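Local structure of succinate-acetate/proton symporter SatP (Escherichia coli K-12, 5ZUG) at residues Met21-Leu26 against Ser76-Leu81; Leu101-Gly106 against Gly143-Asn148; Phe137-Ile142 against His153-Ile158; Ala166-Met171 against Val183-Glu188. The protein forms a hexameric channel that probably carries acetate and succinate, coupled to protons, across the bacterial membrane. All coordinates share one frame; numbering follows the deposited sequence.

Contact 1 lies near the centre of the chain and is buried, while contacts 2, 3 and 4 lie farther out and are partly buried. Contacts 2 and 3 share helix 124-146, and contacts 3 and 4 share helix 149-179. Contact 1 reaches contact 2 through a probable hydrogen bond between T80 OG1 and Y104 OH (2.8 Å) and contact 3 through the F77 and F137 rings. The chemistry changes with place: a tryptophan spans two well-spaced helices in contact 1, a glycine lets two helices come close in contact 2, apolar groups, the F154 ring included, pack in contact 3, and contact 4 alone has a hydrogen bond across its segments, where the C-terminal tail meets the last helix.

Contact 1. Residues Met21-Leu26 against Ser76-Leu81; sequences MTTILL and SFWLTL
T22 and W78 meet head-on: methyl CG2 of T22 stands over one face of the indole, 3.4 Å from the centroid of the six-membered ring of W78 and 3° off its normal, a CH-pi contact. The threonine torsion (chi1 -58°) sets CG2 anti to the backbone N, with OG1 beside that N and bonded to G18 O. The opposite indole face is covered from its own helix by F77, whose CE2 lies 4.0 Å above the W78 plane. T23 OG1 comes up at the ring edge, 3.5 Å from W78 CZ2, with F19 O as its hydrogen-bond partner. L26 approaches obliquely; its CD2 is 3.5 Å from W78 CH2 and also touches L81 CD2 at 4.0 Å. The segment axes come no nearer than 12.5 Å, at 35° to each other, and the indole bridges the distance. With an alanine here instead of W78, the T22 methyl and L26 CD2 would probably lose their common partner and a gap would open between the helices. Around this pair, helix 38-58 packs on M21 and T22 through M43, helix 149-179 covers I24, and helix 98-117 lies against F77 and L81.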
loop_
_atom_site.group_PDB
_atom_site.type_symbol
_atom_site.label_atom_id
_atom_site.label_comp_id
_atom_site.label_asym_id
_atom_site.label_seq_id
_atom_site.Cartn_x
_atom_site.Cartn_y
_atom_site.Cartn_z
ATOM N N MET A 21 15.897 6.829 18.003
ATOM C CA MET A 21 16.512 7.901 17.227
ATOM C C MET A 21 15.537 9.078 17.034
ATOM O O MET A 21 15.921 10.252 17.155
ATOM C CB MET A 21 17.001 7.306 15.901
ATOM C CG MET A 21 18.083 8.086 15.225
ATOM S SD MET A 21 18.661 7.431 13.645
ATOM C CE MET A 21 19.709 6.085 14.079
ATOM N N THR A 22 14.269 8.783 16.736
ATOM C CA THR A 22 13.257 9.825 16.601
ATOM C C THR A 22 12.973 10.526 17.928
ATOM O O THR A 22 12.663 11.723 17.944
ATOM C CB THR A 22 11.974 9.222 16.031
ATOM O OG1 THR A 22 12.272 8.608 14.776
ATOM C CG2 THR A 22 10.925 10.278 15.837
ATOM N N THR A 23 13.008 9.793 19.041
ATOM C CA THR A 23 12.768 10.397 20.353
ATOM C C THR A 23 13.891 11.352 20.732
ATOM O O THR A 23 13.641 12.405 21.323
ATOM C CB THR A 23 12.604 9.296 21.400
ATOM O OG1 THR A 23 11.547 8.438 20.988
ATOM C CG2 THR A 23 12.245 9.876 22.767
ATOM N N ILE A 24 15.140 10.956 20.471
ATOM C CA ILE A 24 16.285 11.841 20.683
ATOM C C ILE A 24 16.096 13.137 19.910
ATOM O O ILE A 24 16.228 14.237 20.458
ATOM C CB ILE A 24 17.594 11.150 20.263
ATOM C CG1 ILE A 24 18.016 10.100 21.278
ATOM C CG2 ILE A 24 18.690 12.149 20.187
ATOM C CD1 ILE A 24 19.168 9.261 20.786
ATOM N N LEU A 25 15.791 13.027 18.618
ATOM C CA LEU A 25 15.675 14.231 17.811
ATOM C C LEU A 25 14.587 15.153 18.356
ATOM O O LEU A 25 14.823 16.350 18.560
ATOM C CB LEU A 25 15.426 13.857 16.347
ATOM C CG LEU A 25 16.635 13.170 15.723
ATOM C CD1 LEU A 25 16.369 12.707 14.296
ATOM C CD2 LEU A 25 17.782 14.157 15.762
ATOM N N LEU A 26 13.410 14.603 18.666
ATOM C CA LEU A 26 12.335 15.438 19.176
ATOM C C LEU A 26 12.742 16.126 20.469
ATOM O O LEU A 26 12.423 17.297 20.689
ATOM C CB LEU A 26 11.088 14.592 19.407
ATOM C CG LEU A 26 9.908 15.354 20.030
ATOM C CD1 LEU A 26 9.466 16.490 19.136
ATOM C CD2 LEU A 26 8.752 14.425 20.350
ATOM N N SER A 76 2.375 4.163 15.370
ATOM C CA SER A 76 1.156 4.941 15.163
ATOM C C SER A 76 1.169 6.257 15.932
ATOM O O SER A 76 0.679 7.267 15.418
ATOM C CB SER A 76 -0.080 4.122 15.543
ATOM O OG SER A 76 -0.240 3.013 14.681
ATOM N N PHE A 77 1.696 6.271 17.165
ATOM C CA PHE A 77 1.791 7.527 17.904
ATOM C C PHE A 77 2.592 8.556 17.122
ATOM O O PHE A 77 2.171 9.706 16.973
ATOM C CB PHE A 77 2.452 7.330 19.258
ATOM C CG PHE A 77 3.019 8.611 19.829
ATOM C CD1 PHE A 77 2.194 9.517 20.493
ATOM C CD2 PHE A 77 4.373 8.921 19.695
ATOM C CE1 PHE A 77 2.703 10.713 21.024
ATOM C CE2 PHE A 77 4.882 10.107 20.214
ATOM C CZ PHE A 77 4.034 11.009 20.885
ATOM N N TRP A 78 3.769 8.156 16.637
ATOM C CA TRP A 78 4.596 9.064 15.860
ATOM C C TRP A 78 3.879 9.565 14.615
ATOM O O TRP A 78 4.081 10.719 14.210
ATOM C CB TRP A 78 5.911 8.396 15.503
ATOM C CG TRP A 78 6.877 8.422 16.629
ATOM C CD1 TRP A 78 7.312 7.365 17.352
ATOM C CD2 TRP A 78 7.479 9.587 17.218
ATOM N NE1 TRP A 78 8.191 7.782 18.325
ATOM C CE2 TRP A 78 8.312 9.139 18.267
ATOM C CE3 TRP A 78 7.425 10.973 16.933
ATOM C CZ2 TRP A 78 9.085 10.013 19.041
ATOM C CZ3 TRP A 78 8.193 11.842 17.701
ATOM C CH2 TRP A 78 9.015 11.359 18.739
ATOM N N LEU A 79 3.064 8.715 13.980
ATOM C CA LEU A 79 2.263 9.169 12.849
ATOM C C LEU A 79 1.194 10.164 13.291
ATOM O O LEU A 79 0.975 11.184 12.619
ATOM C CB LEU A 79 1.615 7.987 12.134
ATOM C CG LEU A 79 2.567 7.144 11.308
ATOM C CD1 LEU A 79 1.824 6.091 10.534
ATOM C CD2 LEU A 79 3.325 8.055 10.387
ATOM N N THR A 80 0.527 9.903 14.423
ATOM C CA THR A 80 -0.462 10.870 14.879
ATOM C C THR A 80 0.217 12.180 15.249
ATOM O O THR A 80 -0.335 13.260 14.996
ATOM C CB THR A 80 -1.308 10.348 16.057
ATOM O OG1 THR A 80 -0.485 10.036 17.185
ATOM C CG2 THR A 80 -2.153 9.148 15.652
ATOM N N LEU A 81 1.414 12.107 15.840
ATOM C CA LEU A 81 2.125 13.323 16.226
ATOM C C LEU A 81 2.456 14.172 14.995
ATOM O O LEU A 81 2.260 15.396 14.994
ATOM C CB LEU A 81 3.395 12.988 17.027
ATOM C CG LEU A 81 4.144 14.226 17.528
ATOM C CD1 LEU A 81 3.233 14.992 18.462
ATOM C CD2 LEU A 81 5.404 13.890 18.235
#

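Contact 2. Residues Leu101-Gly106 against Gly143-Asn148; sequences LGVYLG and GNIAGN
L101 O accepts the backbone N of L105 at 2.8 Å, an intrahelical bond that lies beside the contact, and the same carbonyl sits in plane at the edge of the Y104 ring. N144 of the facing helix reaches toward these two leucines. Its OD1 is 3.8 Å from L101 CD2, and the L105 CD1 methyl lies 4.2 Å from ND2. G102 has no side chain to hold the helices apart: N144 CB approaches G102 CA directly, at 4.0 Å, and the CA atoms of G102 and N144 are only 5.1 Å apart. A side-chain carbon on G102 would run into I145 CG1. I145 packs beside N144 on the same glycine. Having CG1 anti to the carbonyl carbon (chi1 -70°) and an extended chi2, it brings CD1 within 3.9 Å of G102 C and 4.1 Å of V103 CG2. L28 and I39 of a neighbouring subunit pack on V103 and L101. No hydrogen bond joins the two segments, but close by Q99 NE2 bonds I145 O, so the van der Waals seam over the glycine has a polar tie beside it, while N144 ND2 finds its partner, L140 O, within its own helix.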
loop_
_atom_site.group_PDB
_atom_site.type_symbol
_atom_site.label_atom_id
_atom_site.label_comp_id
_atom_site.label_asym_id
_atom_site.label_seq_id
_atom_site.Cartn_x
_atom_site.Cartn_y
_atom_site.Cartn_z
ATOM N N LEU A 101 -3.466 18.302 23.929
ATOM C CA LEU A 101 -2.185 17.643 23.673
ATOM C C LEU A 101 -1.640 16.981 24.938
ATOM O O LEU A 101 -1.123 15.857 24.887
ATOM C CB LEU A 101 -1.159 18.633 23.123
ATOM C CG LEU A 101 0.057 17.947 22.497
ATOM C CD1 LEU A 101 -0.334 17.469 21.111
ATOM C CD2 LEU A 101 1.287 18.825 22.431
ATOM N N GLY A 102 -1.739 17.663 26.081
ATOM C CA GLY A 102 -1.306 17.055 27.328
ATOM C C GLY A 102 -2.121 15.830 27.704
ATOM O O GLY A 102 -1.595 14.872 28.281
ATOM N N VAL A 103 -3.431 15.880 27.470
ATOM C CA VAL A 103 -4.270 14.727 27.786
ATOM C C VAL A 103 -3.970 13.585 26.817
ATOM O O VAL A 103 -3.966 12.403 27.187
ATOM C CB VAL A 103 -5.754 15.141 27.767
ATOM C CG1 VAL A 103 -6.641 13.945 28.038
ATOM C CG2 VAL A 103 -6.008 16.266 28.771
ATOM N N TYR A 104 -3.727 13.935 25.555
ATOM C CA TYR A 104 -3.317 12.977 24.538
ATOM C C TYR A 104 -2.001 12.304 24.915
ATOM O O TYR A 104 -1.919 11.068 24.955
ATOM C CB TYR A 104 -3.247 13.720 23.206
ATOM C CG TYR A 104 -2.322 13.216 22.133
ATOM C CD1 TYR A 104 -1.024 13.699 22.042
ATOM C CD2 TYR A 104 -2.750 12.317 21.170
ATOM C CE1 TYR A 104 -0.173 13.286 21.038
ATOM C CE2 TYR A 104 -1.903 11.901 20.165
ATOM C CZ TYR A 104 -0.618 12.393 20.099
ATOM O OH TYR A 104 0.230 11.995 19.091
ATOM N N LEU A 105 -0.955 13.098 25.189
ATOM C CA LEU A 105 0.293 12.521 25.696
ATOM C C LEU A 105 0.099 11.837 27.053
ATOM O O LEU A 105 0.860 10.928 27.408
ATOM C CB LEU A 105 1.396 13.574 25.801
ATOM C CG LEU A 105 1.874 14.192 24.495
ATOM C CD1 LEU A 105 2.580 15.518 24.769
ATOM C CD2 LEU A 105 2.759 13.222 23.762
ATOM N N GLY A 106 -0.902 12.262 27.829
ATOM C CA GLY A 106 -1.161 11.600 29.098
ATOM C C GLY A 106 -1.715 10.200 28.914
ATOM O O GLY A 106 -1.297 9.271 29.610
ATOM N N GLY A 143 3.688 19.434 31.840
ATOM C CA GLY A 143 4.236 20.661 31.287
ATOM C C GLY A 143 3.385 21.283 30.206
ATOM O O GLY A 143 3.519 22.480 29.936
ATOM N N ASN A 144 2.528 20.498 29.558
ATOM C CA ASN A 144 1.634 21.025 28.530
ATOM C C ASN A 144 0.291 21.456 29.096
ATOM O O ASN A 144 -0.276 22.454 28.635
ATOM C CB ASN A 144 1.421 19.973 27.441
ATOM C CG ASN A 144 2.428 20.078 26.326
ATOM O OD1 ASN A 144 2.284 20.908 25.425
ATOM N ND2 ASN A 144 3.501 19.296 26.419
ATOM N N ILE A 145 -0.222 20.718 30.088
ATOM C CA ILE A 145 -1.450 21.123 30.770
ATOM C C ILE A 145 -1.195 22.335 31.668
ATOM O O ILE A 145 -1.982 23.290 31.675
ATOM C CB ILE A 145 -2.068 19.930 31.535
ATOM C CG1 ILE A 145 -2.633 18.887 30.555
ATOM C CG2 ILE A 145 -3.149 20.381 32.512
ATOM C CD1 ILE A 145 -2.909 17.521 31.175
ATOM N N ALA A 146 -0.053 22.358 32.366
ATOM C CA ALA A 146 0.259 23.439 33.304
ATOM C C ALA A 146 0.857 24.675 32.622
ATOM O O ALA A 146 0.707 25.792 33.129
ATOM C CB ALA A 146 1.223 22.928 34.379
ATOM N N GLY A 147 1.548 24.506 31.508
ATOM C CA GLY A 147 2.175 25.616 30.819
ATOM C C GLY A 147 3.618 25.847 31.205
ATOM O O GLY A 147 4.180 26.892 30.851
ATOM N N ASN A 148 4.240 24.900 31.908
ATOM C CA ASN A 148 5.629 25.043 32.328
ATOM C C ASN A 148 6.569 24.728 31.174
ATOM O O ASN A 148 6.787 23.558 30.836
ATOM C CB ASN A 148 5.937 24.135 33.515
ATOM C CG ASN A 148 5.243 24.564 34.769
ATOM O OD1 ASN A 148 5.211 25.750 35.084
ATOM N ND2 ASN A 148 4.643 23.611 35.482
#

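Contact 3. Residues Phe137-Ile142 against His153-Ile158; sequences FALLAI and HFAGWI
A helical hairpin joins L139 and A155: helix 124-146 turns sharply into helix 149-179, and the two segments run antiparallel at 164° with their axes 8.6 Å apart. L139 carries most of the contact. Its CB meets A155 CB at 3.6 Å, where the CA atoms of L139 and A155 are 5.5 Å apart, so the alanine allows the backbones to draw together. The rest of the leucine reaches on past A155: chi1 of -71° tucks CG in beside the backbone N, and from there the straight chi2 carries methyl CD1 out between two residues one turn apart on the facing helix. On one of them it lies 3.4 Å from F154 CD2, approaching the phenyl ring obliquely; on the other it is 3.5 Å from I158 CD1, the isoleucine crossing the leucine at about a right angle. The hairpin closes the six-helix chain of this GPR1/FUN34/yaaH family member, and L140, buried, faces the rest of the bundle. This leucine leans across so that CD2 comes 3.6 Å from A155 CB, which is thus flanked by L139 and L140 together. L140 also touches L105 on helix 98-117 and N30 on helix 12-31, linking the hairpin to those helices, whereas L139 packs on I151 as well as on A155. F137 points away from helix 149-179 and takes the other side of its helix, where its ring meets that of F77 edge-to-face. No other chain of the assembly touches these two segments.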
loop_
_atom_site.group_PDB
_atom_site.type_symbol
_atom_site.label_atom_id
_atom_site.label_comp_id
_atom_site.label_asym_id
_atom_site.label_seq_id
_atom_site.Cartn_x
_atom_site.Cartn_y
_atom_site.Cartn_z
ATOM N N PHE A 137 6.305 10.826 28.974
ATOM C CA PHE A 137 4.927 11.195 28.674
ATOM C C PHE A 137 4.290 11.923 29.850
ATOM O O PHE A 137 3.578 12.917 29.658
ATOM C CB PHE A 137 4.096 9.967 28.305
ATOM C CG PHE A 137 4.201 9.548 26.848
ATOM C CD1 PHE A 137 3.855 10.428 25.826
ATOM C CD2 PHE A 137 4.582 8.252 26.502
ATOM C CE1 PHE A 137 3.924 10.033 24.475
ATOM C CE2 PHE A 137 4.656 7.865 25.168
ATOM C CZ PHE A 137 4.315 8.760 24.146
ATOM N N ALA A 138 4.575 11.485 31.079
ATOM C CA ALA A 138 3.965 12.122 32.247
ATOM C C ALA A 138 4.363 13.588 32.343
ATOM O O ALA A 138 3.496 14.472 32.425
ATOM C CB ALA A 138 4.364 11.382 33.524
ATOM N N LEU A 139 5.677 13.870 32.299
ATOM C CA LEU A 139 6.139 15.249 32.399
ATOM C C LEU A 139 5.605 16.111 31.257
ATOM O O LEU A 139 5.141 17.226 31.486
ATOM C CB LEU A 139 7.661 15.289 32.436
ATOM C CG LEU A 139 8.289 14.771 33.736
ATOM C CD1 LEU A 139 9.806 14.850 33.688
ATOM C CD2 LEU A 139 7.750 15.498 34.950
ATOM N N LEU A 140 5.629 15.603 30.027
ATOM C CA LEU A 140 5.128 16.388 28.907
ATOM C C LEU A 140 3.631 16.617 29.035
ATOM O O LEU A 140 3.111 17.655 28.602
ATOM C CB LEU A 140 5.444 15.696 27.585
ATOM C CG LEU A 140 6.903 15.662 27.156
ATOM C CD1 LEU A 140 7.055 14.723 25.966
ATOM C CD2 LEU A 140 7.376 17.065 26.828
ATOM N N ALA A 141 2.908 15.636 29.572
ATOM C CA ALA A 141 1.489 15.858 29.815
ATOM C C ALA A 141 1.291 16.973 30.841
ATOM O O ALA A 141 0.439 17.852 30.658
ATOM C CB ALA A 141 0.821 14.557 30.269
ATOM N N ILE A 142 2.099 16.969 31.909
ATOM C CA ILE A 142 2.024 18.015 32.934
ATOM C C ILE A 142 2.466 19.373 32.378
ATOM O O ILE A 142 1.733 20.368 32.450
ATOM C CB ILE A 142 2.867 17.629 34.164
ATOM C CG1 ILE A 142 2.288 16.395 34.864
ATOM C CG2 ILE A 142 2.991 18.815 35.094
ATOM C CD1 ILE A 142 0.887 16.614 35.371
ATOM N N HIS A 153 11.240 21.411 29.450
ATOM C CA HIS A 153 12.676 21.278 29.254
ATOM C C HIS A 153 13.208 20.071 29.998
ATOM O O HIS A 153 14.064 19.342 29.481
ATOM C CB HIS A 153 13.394 22.552 29.675
ATOM C CG HIS A 153 13.241 23.653 28.673
ATOM N ND1 HIS A 153 12.034 24.282 28.431
ATOM C CD2 HIS A 153 14.127 24.204 27.811
ATOM C CE1 HIS A 153 12.189 25.183 27.476
ATOM N NE2 HIS A 153 13.452 25.158 27.083
ATOM N N PHE A 154 12.666 19.820 31.189
ATOM C CA PHE A 154 13.098 18.679 31.988
ATOM C C PHE A 154 12.701 17.367 31.316
ATOM O O PHE A 154 13.516 16.438 31.212
ATOM C CB PHE A 154 12.509 18.809 33.399
ATOM C CG PHE A 154 12.993 17.772 34.370
ATOM C CD1 PHE A 154 14.350 17.642 34.653
ATOM C CD2 PHE A 154 12.081 16.947 35.030
ATOM C CE1 PHE A 154 14.795 16.686 35.562
ATOM C CE2 PHE A 154 12.513 15.988 35.940
ATOM C CZ PHE A 154 13.873 15.856 36.208
ATOM N N ALA A 155 11.452 17.285 30.842
ATOM C CA ALA A 155 11.003 16.126 30.079
ATOM C C ALA A 155 11.927 15.864 28.899
ATOM O O ALA A 155 12.139 14.712 28.512
ATOM C CB ALA A 155 9.568 16.332 29.594
ATOM N N GLY A 156 12.433 16.930 28.276
ATOM C CA GLY A 156 13.377 16.774 27.177
ATOM C C GLY A 156 14.613 15.968 27.538
ATOM O O GLY A 156 15.024 15.081 26.788
ATOM N N TRP A 157 15.218 16.257 28.695
ATOM C CA TRP A 157 16.410 15.514 29.107
ATOM C C TRP A 157 16.079 14.055 29.432
ATOM O O TRP A 157 16.842 13.139 29.086
ATOM C CB TRP A 157 17.073 16.208 30.296
ATOM C CG TRP A 157 17.724 17.449 29.854
ATOM C CD1 TRP A 157 17.255 18.722 30.024
ATOM C CD2 TRP A 157 18.928 17.559 29.078
ATOM N NE1 TRP A 157 18.106 19.623 29.418
ATOM C CE2 TRP A 157 19.141 18.938 28.830
ATOM C CE3 TRP A 157 19.847 16.634 28.576
ATOM C CZ2 TRP A 157 20.243 19.412 28.096
ATOM C CZ3 TRP A 157 20.941 17.107 27.848
ATOM C CH2 TRP A 157 21.126 18.485 27.616
ATOM N N ILE A 158 14.936 13.808 30.074
ATOM C CA ILE A 158 14.525 12.425 30.282
ATOM C C ILE A 158 14.306 11.735 28.943
ATOM O O ILE A 158 14.670 10.568 28.764
ATOM C CB ILE A 158 13.268 12.369 31.171
ATOM C CG1 ILE A 158 13.619 12.880 32.565
ATOM C CG2 ILE A 158 12.648 10.957 31.190
ATOM C CD1 ILE A 158 12.560 12.664 33.589
#

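Contact 4. Residues Ala166-Met171 against Val183-Glu188; sequences AIYLAM and VLPIGE
Y168 reaches out from its helix to the C-terminal tail, with CG anti to the backbone N (chi1 179°) carrying the ring outward beside L184 and P185. The hydroxyl donates to P185 O at 3.0 Å; seen from the carbonyl, the donor lies at a C=O...OH angle of 124° and is tilted 29° from the carbonyl plane, while P185 O itself sits at the edge of the tyrosine ring, in its plane. L184 crosses the phenol at a slant: its CB is 3.5 Å from Y168 OH, and its CD1 is 3.7 Å from Y168 CE1. Further along, L184 CD1 comes 4.2 Å from M171 C. L169 and I186 meet at about a right angle, methyl to methyl, with L169 CD1 3.5 Å from I186 CG2. A phenylalanine in place of Y168 would probably leave P185 O without this donor and the tail tied less firmly to the helix at this point. F114 and M115 of a neighbouring subunit pack on L184 and M171. Backbone bonds tie I186 to V125, and N176 OD1 accepts L184 N. The arrangement is that of a C-terminal tail folded back along the last helix, 149-179, of the bundle.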
loop_
_atom_site.group_PDB
_atom_site.type_symbol
_atom_site.label_atom_id
_atom_site.label_comp_id
_atom_site.label_asym_id
_atom_site.label_seq_id
_atom_site.Cartn_x
_atom_site.Cartn_y
_atom_site.Cartn_z
ATOM N N ALA A 166 16.966 2.955 24.080
ATOM C CA ALA A 166 16.409 2.114 23.025
ATOM C C ALA A 166 17.449 1.803 21.971
ATOM O O ALA A 166 17.484 0.692 21.429
ATOM C CB ALA A 166 15.190 2.788 22.397
ATOM N N ILE A 167 18.301 2.781 21.661
ATOM C CA ILE A 167 19.365 2.571 20.684
ATOM C C ILE A 167 20.378 1.569 21.205
ATOM O O ILE A 167 20.797 0.652 20.488
ATOM C CB ILE A 167 20.038 3.906 20.328
ATOM C CG1 ILE A 167 19.026 4.833 19.631
ATOM C CG2 ILE A 167 21.251 3.655 19.469
ATOM C CD1 ILE A 167 19.586 6.140 19.221
ATOM N N TYR A 168 20.782 1.726 22.469
ATOM C CA TYR A 168 21.729 0.793 23.065
ATOM C C TYR A 168 21.140 -0.608 23.129
ATOM O O TYR A 168 21.774 -1.582 22.711
ATOM C CB TYR A 168 22.105 1.266 24.461
ATOM C CG TYR A 168 23.058 0.321 25.135
ATOM C CD1 TYR A 168 24.398 0.269 24.740
ATOM C CD2 TYR A 168 22.611 -0.557 26.126
ATOM C CE1 TYR A 168 25.271 -0.599 25.338
ATOM C CE2 TYR A 168 23.479 -1.440 26.732
ATOM C CZ TYR A 168 24.808 -1.461 26.335
ATOM O OH TYR A 168 25.676 -2.338 26.941
ATOM N N LEU A 169 19.894 -0.710 23.605
ATOM C CA LEU A 169 19.214 -1.995 23.689
ATOM C C LEU A 169 19.143 -2.665 22.315
ATOM O O LEU A 169 19.448 -3.850 22.170
ATOM C CB LEU A 169 17.804 -1.798 24.238
ATOM C CG LEU A 169 17.076 -3.137 24.354
ATOM C CD1 LEU A 169 17.941 -4.031 25.248
ATOM C CD2 LEU A 169 15.604 -3.061 24.807
ATOM N N ALA A 170 18.743 -1.907 21.294
ATOM C CA ALA A 170 18.678 -2.437 19.941
ATOM C C ALA A 170 20.034 -2.932 19.482
ATOM O O ALA A 170 20.139 -4.006 18.883
ATOM C CB ALA A 170 18.155 -1.370 18.981
ATOM N N MET A 171 21.082 -2.132 19.687
ATOM C CA MET A 171 22.400 -2.579 19.241
ATOM C C MET A 171 22.949 -3.718 20.099
ATOM O O MET A 171 23.693 -4.559 19.589
ATOM C CB MET A 171 23.358 -1.398 19.138
ATOM C CG MET A 171 22.973 -0.455 17.991
ATOM S SD MET A 171 22.719 -1.238 16.350
ATOM C CE MET A 171 20.951 -1.555 16.291
ATOM N N VAL A 183 28.281 -9.261 24.120
ATOM C CA VAL A 183 29.290 -8.211 23.990
ATOM C C VAL A 183 28.832 -6.909 24.655
ATOM O O VAL A 183 29.651 -6.169 25.218
ATOM C CB VAL A 183 29.638 -8.019 22.502
ATOM C CG1 VAL A 183 28.370 -7.948 21.674
ATOM C CG2 VAL A 183 30.454 -6.746 22.303
ATOM N N LEU A 184 27.536 -6.594 24.584
ATOM C CA LEU A 184 26.981 -5.427 25.264
ATOM C C LEU A 184 26.002 -5.879 26.337
ATOM O O LEU A 184 25.000 -6.540 26.008
ATOM C CB LEU A 184 26.274 -4.489 24.278
ATOM C CG LEU A 184 27.150 -3.705 23.303
ATOM C CD1 LEU A 184 26.299 -2.760 22.474
ATOM C CD2 LEU A 184 28.253 -2.943 24.027
ATOM N N PRO A 185 26.208 -5.521 27.607
ATOM C CA PRO A 185 25.307 -5.996 28.669
ATOM C C PRO A 185 23.936 -5.342 28.595
ATOM O O PRO A 185 23.804 -4.118 28.500
ATOM C CB PRO A 185 26.047 -5.641 29.963
ATOM C CG PRO A 185 27.454 -5.386 29.539
ATOM C CD PRO A 185 27.395 -4.851 28.154
ATOM N N ILE A 186 22.918 -6.191 28.694
ATOM C CA ILE A 186 21.517 -5.833 28.581
ATOM C C ILE A 186 20.737 -6.190 29.843
ATOM O O ILE A 186 19.850 -5.438 30.268
ATOM C CB ILE A 186 20.903 -6.519 27.333
ATOM C CG1 ILE A 186 21.518 -5.945 26.055
ATOM C CG2 ILE A 186 19.416 -6.458 27.297
ATOM C CD1 ILE A 186 21.045 -6.651 24.805
ATOM N N GLY A 187 21.013 -7.364 30.424
ATOM C CA GLY A 187 20.332 -7.812 31.617
ATOM C C GLY A 187 19.239 -8.826 31.358
ATOM O O GLY A 187 18.130 -8.670 31.880
ATOM N N GLU A 188 19.518 -9.862 30.566
ATOM C CA GLU A 188 18.490 -10.850 30.294
ATOM C C GLU A 188 18.017 -11.431 31.626
ATOM O O GLU A 188 17.091 -12.241 31.679
ATOM C CB GLU A 188 18.991 -11.971 29.379
ATOM C CG GLU A 188 19.857 -11.585 28.189
ATOM C CD GLU A 188 20.624 -12.805 27.643
ATOM O OE1 GLU A 188 21.058 -13.662 28.457
ATOM O OE2 GLU A 188 20.782 -12.921 26.406
#